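Lmo2349 protein (Listeria monocytogenes, PDB 4GVO) probably captures L-cystine or related amino acids outside the cell as the solute-binding protein of an ABC importer. Local coordinates at residues I72-M77 and V92-F97; K81-K86 and Y199-K204. All coordinates share one frame; numbering follows the deposited sequence.

Interaction 1 (I72-M77 and V92-F97); sequences IVAHQM and VAYNNF. With HIS (histidine), chain E.
Asn95 reaches across to Gln76 through one amide-to-amide bond: its ND2 donates to Gln76 OE1 over 2.8 Å, and the N-H points almost straight at the oxygen (164°). OE1 lies close to the amide plane of Asn95, whereas the donor is tilted out of the carbonyl plane of Gln76, the two amides being turned 68° against each other. The glutamine chain bends twice on its way there, with CG beside the backbone N and a second turn at chi2 (-71°), which swings the amide toward 92-97 although CB itself does not head there. OE1 also sits at the edge of the Phe97 ring, in its plane and 3.5 Å from CD2. Gln76 NE2 approaches Tyr94 CE2 with amide and ring nearly perpendicular, and it donates to Asp35, so both ends of the amide are engaged and its flip is fixed. Tyr94 OH is hydrogen-bonded to Asp35 as well and accepts from a water, whose oxygen in turn receives the backbone N-H groups of His75 and Met77. His75, Gln76, Met77 and Phe97 belong to the ligand pocket; Asn95, Tyr94 and Asp35 hold Gln76 from behind it, as a second shell. The amino N of the bound histidine lies 3.6 Å above the plane of the Phe97 ring, over its centre. Gln76 O is 2.6 Å from that same ligand N. A backbone carbonyl and an aromatic face thus both meet the amino group, an electron-rich setting that would probably suit a positively charged ammonium of an amino-acid ligand.

Interaction 2 (K81-K86 and Y199-K204); sequences KEREKK and YFMLGK. With HIS (histidine), chain E.
Arg83 and Met201 pack in the bilobed periplasmic-binding-protein fold of solute-binding family 3, where the short helix 81-86 lies against the end of strand 191-202. The methyl of Met201 touches the aliphatic part of the arginine, CE standing 3.9 Å from Arg83 CB and about as far from CG and CD. The two side chains cross at nearly a right angle; a bend at chi3 (61°) turns the methyl onto the arginine. Arg83 itself runs extended from CG to NE and delivers its guanidinium to the carboxylate of the bound histidine, which it meets edge-on and in plane. NH1 donates to ligand O over 2.8 Å at 174°, and NH2 donates to ligand OXT, also over 2.8 Å, giving a two-pronged grip; a further NH1 bond to OXT is weak. Farther out, Glu78 O also accepts from NH1, which would help fix the rotation of the group, while Phe89 packs on the arginine chain and on Met201. Toward the surface Lys204 spans the gap from the strand side to the carbonyls of 81-86. Its chain, bent at chi2 (-70°), brings CG to 3.7 Å from Lys86 O. A water joins the same two residues, donating to Lys86 O and accepting from Lys204 N. Two backbone carbonyls grip the ammonium of Lys204: beyond the segment NZ donates to Phe87 O, and within it to Glu84 O at 2.9 Å, in the carbonyl plane.

Interactions 1 and 2 have centres about 11 Å apart and hold the two polar groups on the alpha carbon of one ligand: Gln76 O and the Phe97 ring meet the amino group of the bound histidine, while Arg83 of 81-86 takes its carboxylate. They are joined through the mixed sheet, where strand 72-73 runs antiparallel to 191-202. Val73 N lies 2.8 Å from Met201 O and Met77 O lies 3.0 Å from Tyr199 N, both probable hydrogen bonds. Beside them the stacked rings of Tyr94 and Phe200 approach to 3.6 Å between CE1 of Tyr94 and CZ of Phe200. Glu78 and Asn128, through their backbone N atoms, add further hydrogen bonds to the ligand.

Interaction 1 (I72-M77 and V92-F97)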
loop_
_atom_site.group_PDB
_atom_site.type_symbol
_atom_site.label_atom_id
_atom_site.label_comp_id
_atom_site.label_asym_id
_atom_site.label_seq_id
_atom_site.Cartn_x
_atom_site.Cartn_y
_atom_site.Cartn_z
ATOM N N ILE A 72 8.666 -0.487 -13.121
ATOM C CA ILE A 72 8.360 -1.100 -11.833
ATOM C C ILE A 72 7.449 -0.179 -11.104
ATOM O O ILE A 72 7.596 1.046 -11.252
ATOM C CB ILE A 72 9.625 -1.238 -10.948
ATOM C CG1 ILE A 72 10.653 -2.131 -11.621
ATOM C CG2 ILE A 72 9.273 -1.767 -9.555
ATOM C CD1 ILE A 72 11.920 -2.382 -10.794
ATOM N N VAL A 73 6.554 -0.746 -10.298
ATOM C CA VAL A 73 5.745 0.069 -9.357
ATOM C C VAL A 73 6.116 -0.353 -7.944
ATOM O O VAL A 73 6.179 -1.571 -7.649
ATOM C CB VAL A 73 4.243 -0.107 -9.629
ATOM C CG1 VAL A 73 3.393 0.476 -8.498
ATOM C CG2 VAL A 73 3.878 0.549 -10.963
ATOM N N ALA A 74 6.343 0.652 -7.099
ATOM C CA ALA A 74 6.611 0.486 -5.649
ATOM C C ALA A 74 5.661 1.357 -4.864
ATOM O O ALA A 74 5.827 2.569 -4.861
ATOM C CB ALA A 74 8.053 0.894 -5.340
ATOM N N HIS A 75 4.609 0.772 -4.300
ATOM C CA HIS A 75 3.653 1.503 -3.517
ATOM C C HIS A 75 2.894 0.567 -2.608
ATOM O O HIS A 75 1.669 0.510 -2.652
ATOM C CB HIS A 75 2.677 2.273 -4.441
ATOM C CG HIS A 75 1.912 3.390 -3.755
ATOM N ND1 HIS A 75 1.005 3.184 -2.750
ATOM C CD2 HIS A 75 1.952 4.769 -3.965
ATOM C CE1 HIS A 75 0.523 4.391 -2.345
ATOM N NE2 HIS A 75 1.066 5.344 -3.097
ATOM N N GLN A 76 3.615 -0.218 -1.823
ATOM C CA GLN A 76 2.973 -1.183 -0.917
ATOM C C GLN A 76 1.971 -2.066 -1.663
ATOM O O GLN A 76 0.847 -2.308 -1.184
ATOM C CB GLN A 76 2.347 -0.474 0.261
ATOM C CG GLN A 76 3.377 0.096 1.234
ATOM C CD GLN A 76 4.086 -0.991 2.008
ATOM O OE1 GLN A 76 3.440 -1.822 2.645
ATOM N NE2 GLN A 76 5.413 -1.006 1.928
ATOM N N MET A 77 2.351 -2.552 -2.851
ATOM C CA MET A 77 1.374 -3.253 -3.692
ATOM C C MET A 77 1.161 -4.699 -3.232
ATOM O O MET A 77 2.081 -5.527 -3.250
ATOM C CB MET A 77 1.805 -3.257 -5.174
ATOM C CG MET A 77 1.963 -1.844 -5.750
ATOM S SD MET A 77 0.490 -0.826 -5.679
ATOM C CE MET A 77 -0.413 -1.467 -7.091
ATOM N N VAL A 92 10.191 -12.044 -3.708
ATOM C CA VAL A 92 10.527 -11.753 -2.322
ATOM C C VAL A 92 9.664 -10.598 -1.790
ATOM O O VAL A 92 9.761 -9.476 -2.277
ATOM C CB VAL A 92 12.023 -11.447 -2.184
ATOM C CG1 VAL A 92 12.372 -11.129 -0.734
ATOM C CG2 VAL A 92 12.876 -12.620 -2.733
ATOM N N ALA A 93 8.846 -10.850 -0.778
ATOM C CA ALA A 93 7.975 -9.819 -0.211
ATOM C C ALA A 93 8.788 -8.860 0.639
ATOM O O ALA A 93 9.858 -9.221 1.209
ATOM C CB ALA A 93 6.917 -10.493 0.675
ATOM N N TYR A 94 8.310 -7.626 0.752
ATOM C CA TYR A 94 8.939 -6.675 1.630
ATOM C C TYR A 94 8.023 -6.006 2.663
ATOM O O TYR A 94 8.449 -5.105 3.393
ATOM C CB TYR A 94 9.759 -5.662 0.847
ATOM C CG TYR A 94 9.003 -4.662 -0.018
ATOM C CD1 TYR A 94 8.706 -4.939 -1.352
ATOM C CD2 TYR A 94 8.590 -3.430 0.490
ATOM C CE1 TYR A 94 8.067 -4.020 -2.156
ATOM C CE2 TYR A 94 7.984 -2.487 -0.304
ATOM C CZ TYR A 94 7.732 -2.772 -1.645
ATOM O OH TYR A 94 7.127 -1.886 -2.488
ATOM N N ASN A 95 6.795 -6.487 2.782
ATOM C CA ASN A 95 5.908 -6.092 3.885
ATOM C C ASN A 95 4.726 -7.083 3.913
ATOM O O ASN A 95 4.538 -7.836 2.945
ATOM C CB ASN A 95 5.378 -4.647 3.760
ATOM C CG ASN A 95 4.965 -4.072 5.081
ATOM O OD1 ASN A 95 5.200 -4.696 6.140
ATOM N ND2 ASN A 95 4.351 -2.915 5.054
ATOM N N ASN A 96 3.961 -7.021 4.984
ATOM C CA ASN A 96 2.628 -7.624 5.104
ATOM C C ASN A 96 1.594 -6.477 5.114
ATOM O O ASN A 96 1.845 -5.458 5.721
ATOM C CB ASN A 96 2.443 -8.283 6.500
ATOM C CG ASN A 96 3.359 -9.413 6.741
ATOM O OD1 ASN A 96 4.121 -9.397 7.706
ATOM N ND2 ASN A 96 3.345 -10.368 5.860
ATOM N N PHE A 97 0.421 -6.663 4.514
ATOM C CA PHE A 97 -0.576 -5.607 4.462
ATOM C C PHE A 97 -1.958 -6.225 4.810
ATOM O O PHE A 97 -2.895 -6.187 4.006
ATOM C CB PHE A 97 -0.551 -4.938 3.091
ATOM C CG PHE A 97 -0.949 -3.495 3.077
ATOM C CD1 PHE A 97 -2.280 -3.092 3.163
ATOM C CD2 PHE A 97 0.027 -2.506 2.965
ATOM C CE1 PHE A 97 -2.618 -1.738 3.127
ATOM C CE2 PHE A 97 -0.308 -1.179 2.973
ATOM C CZ PHE A 97 -1.636 -0.795 3.033
HETATM N N HIS E . -1.655 -1.793 -0.509
HETATM C CA HIS E . -2.462 -1.086 -1.551
HETATM C C HIS E . -2.748 -1.936 -2.743
HETATM O O HIS E . -2.135 -3.006 -2.872
HETATM C CB HIS E . -1.755 0.183 -1.989
HETATM C CG HIS E . -2.073 1.351 -1.106
HETATM N ND1 HIS E . -1.735 1.358 0.192
HETATM C CD2 HIS E . -2.787 2.551 -1.340
HETATM C CE1 HIS E . -2.196 2.504 0.755
HETATM N NE2 HIS E . -2.807 3.226 -0.195
HETATM O OXT HIS E . -3.607 -1.562 -3.576
HETATM O O HOH W 1 4.990 -2.222 -4.113
#

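Interaction 2 (K81-K86 and Y199-K204)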
loop_
_atom_site.group_PDB
_atom_site.type_symbol
_atom_site.label_atom_id
_atom_site.label_comp_id
_atom_site.label_asym_id
_atom_site.label_seq_id
_atom_site.Cartn_x
_atom_site.Cartn_y
_atom_site.Cartn_z
ATOM N N LYS A 81 -4.768 -12.157 -7.280
ATOM C CA LYS A 81 -4.884 -12.916 -8.512
ATOM C C LYS A 81 -5.258 -12.026 -9.702
ATOM O O LYS A 81 -4.749 -12.232 -10.820
ATOM C CB LYS A 81 -5.817 -14.087 -8.309
ATOM C CG LYS A 81 -7.236 -13.694 -7.978
ATOM C CD LYS A 81 -8.153 -14.907 -7.885
ATOM C CE LYS A 81 -9.623 -14.516 -7.793
ATOM N NZ LYS A 81 -10.056 -13.439 -8.722
ATOM N N GLU A 82 -6.057 -10.987 -9.480
ATOM C CA GLU A 82 -6.399 -10.025 -10.535
ATOM C C GLU A 82 -5.177 -9.324 -11.083
ATOM O O GLU A 82 -4.992 -9.209 -12.305
ATOM C CB GLU A 82 -7.392 -9.004 -10.017
ATOM C CG GLU A 82 -8.753 -9.602 -9.773
ATOM C CD GLU A 82 -8.927 -10.347 -8.441
ATOM O OE1 GLU A 82 -7.970 -10.491 -7.623
ATOM O OE2 GLU A 82 -10.080 -10.825 -8.254
ATOM N N ARG A 83 -4.298 -8.888 -10.197
ATOM C CA ARG A 83 -3.084 -8.229 -10.634
ATOM C C ARG A 83 -2.088 -9.175 -11.282
ATOM O O ARG A 83 -1.449 -8.781 -12.266
ATOM C CB ARG A 83 -2.421 -7.530 -9.449
ATOM C CG ARG A 83 -3.156 -6.263 -9.045
ATOM C CD ARG A 83 -2.637 -5.667 -7.740
ATOM N NE ARG A 83 -3.254 -4.378 -7.459
ATOM C CZ ARG A 83 -3.119 -3.747 -6.313
ATOM N NH1 ARG A 83 -2.441 -4.260 -5.307
ATOM N NH2 ARG A 83 -3.696 -2.577 -6.158
ATOM N N GLU A 84 -2.003 -10.424 -10.790
ATOM C CA GLU A 84 -1.107 -11.406 -11.382
ATOM C C GLU A 84 -1.513 -11.808 -12.771
ATOM O O GLU A 84 -0.665 -12.275 -13.546
ATOM C CB GLU A 84 -1.048 -12.699 -10.587
ATOM C CG GLU A 84 -0.402 -12.572 -9.248
ATOM C CD GLU A 84 0.469 -13.750 -8.876
ATOM O OE1 GLU A 84 -0.041 -14.627 -8.176
ATOM O OE2 GLU A 84 1.659 -13.808 -9.301
ATOM N N LYS A 85 -2.785 -11.632 -13.105
ATOM C CA LYS A 85 -3.206 -11.962 -14.458
ATOM C C LYS A 85 -2.621 -10.962 -15.461
ATOM O O LYS A 85 -2.408 -11.318 -16.614
ATOM C CB LYS A 85 -4.718 -12.075 -14.604
ATOM C CG LYS A 85 -5.488 -10.767 -14.738
ATOM C CD LYS A 85 -6.815 -10.951 -14.020
ATOM C CE LYS A 85 -7.737 -9.748 -14.002
ATOM N NZ LYS A 85 -7.079 -8.436 -13.972
ATOM N N LYS A 86 -2.287 -9.745 -15.009
ATOM C CA LYS A 86 -1.787 -8.676 -15.868
ATOM C C LYS A 86 -0.298 -8.391 -15.733
ATOM O O LYS A 86 0.357 -7.996 -16.712
ATOM C CB LYS A 86 -2.523 -7.367 -15.623
ATOM C CG LYS A 86 -3.994 -7.377 -15.892
ATOM C CD LYS A 86 -4.603 -6.047 -15.459
ATOM C CE LYS A 86 -4.176 -4.902 -16.389
ATOM N NZ LYS A 86 -4.797 -3.582 -16.092
ATOM N N TYR A 199 4.844 -6.669 -2.660
ATOM C CA TYR A 199 5.884 -6.925 -3.604
ATOM C C TYR A 199 5.996 -5.756 -4.586
ATOM O O TYR A 199 5.093 -4.943 -4.695
ATOM C CB TYR A 199 5.582 -8.183 -4.416
ATOM C CG TYR A 199 5.298 -9.445 -3.642
ATOM C CD1 TYR A 199 4.023 -9.703 -3.135
ATOM C CD2 TYR A 199 6.277 -10.395 -3.449
ATOM C CE1 TYR A 199 3.731 -10.855 -2.457
ATOM C CE2 TYR A 199 6.009 -11.537 -2.745
ATOM C CZ TYR A 199 4.721 -11.770 -2.259
ATOM O OH TYR A 199 4.442 -12.922 -1.592
ATOM N N PHE A 200 7.079 -5.736 -5.355
ATOM C CA PHE A 200 7.151 -4.882 -6.538
ATOM C C PHE A 200 6.341 -5.480 -7.690
ATOM O O PHE A 200 6.188 -6.703 -7.780
ATOM C CB PHE A 200 8.593 -4.670 -6.977
ATOM C CG PHE A 200 9.444 -4.051 -5.909
ATOM C CD1 PHE A 200 9.283 -2.724 -5.601
ATOM C CD2 PHE A 200 10.400 -4.795 -5.190
ATOM C CE1 PHE A 200 10.025 -2.124 -4.628
ATOM C CE2 PHE A 200 11.126 -4.196 -4.160
ATOM C CZ PHE A 200 10.965 -2.850 -3.900
ATOM N N MET A 201 5.837 -4.608 -8.556
ATOM C CA MET A 201 5.125 -5.033 -9.719
ATOM C C MET A 201 5.847 -4.589 -10.950
ATOM O O MET A 201 6.334 -3.453 -11.012
ATOM C CB MET A 201 3.688 -4.484 -9.730
ATOM C CG MET A 201 2.869 -5.028 -8.573
ATOM S SD MET A 201 1.153 -4.460 -8.545
ATOM C CE MET A 201 0.548 -5.095 -10.105
ATOM N N LEU A 202 5.911 -5.480 -11.930
ATOM C CA LEU A 202 6.646 -5.253 -13.183
ATOM C C LEU A 202 5.790 -5.714 -14.359
ATOM O O LEU A 202 4.803 -6.388 -14.202
ATOM C CB LEU A 202 7.960 -6.046 -13.170
ATOM C CG LEU A 202 8.908 -5.811 -11.989
ATOM C CD1 LEU A 202 8.667 -6.807 -10.836
ATOM C CD2 LEU A 202 10.363 -5.881 -12.466
ATOM N N GLY A 203 6.237 -5.386 -15.562
ATOM C CA GLY A 203 5.654 -6.009 -16.745
ATOM C C GLY A 203 6.018 -7.464 -16.837
ATOM O O GLY A 203 7.085 -7.867 -16.385
ATOM N N LYS A 204 5.147 -8.259 -17.462
ATOM C CA LYS A 204 5.346 -9.708 -17.563
ATOM C C LYS A 204 6.635 -10.072 -18.312
ATOM O O LYS A 204 7.186 -11.134 -18.054
ATOM C CB LYS A 204 4.136 -10.397 -18.226
ATOM C CG LYS A 204 2.945 -10.551 -17.269
ATOM C CD LYS A 204 3.162 -11.556 -16.162
ATOM C CE LYS A 204 1.857 -12.003 -15.477
ATOM N NZ LYS A 204 2.104 -12.679 -14.133
HETATM N N HIS E . -1.655 -1.793 -0.509
HETATM C CA HIS E . -2.462 -1.086 -1.551
HETATM C C HIS E . -2.748 -1.936 -2.743
HETATM O O HIS E . -2.135 -3.006 -2.872
HETATM C CB HIS E . -1.755 0.183 -1.989
HETATM C CG HIS E . -2.073 1.351 -1.106
HETATM N ND1 HIS E . -1.735 1.358 0.192
HETATM C CD2 HIS E . -2.787 2.551 -1.340
HETATM C CE1 HIS E . -2.196 2.504 0.755
HETATM N NE2 HIS E . -2.807 3.226 -0.195
HETATM O OXT HIS E . -3.607 -1.562 -3.576
HETATM O O HOH W 2 2.597 -7.070 -18.058
#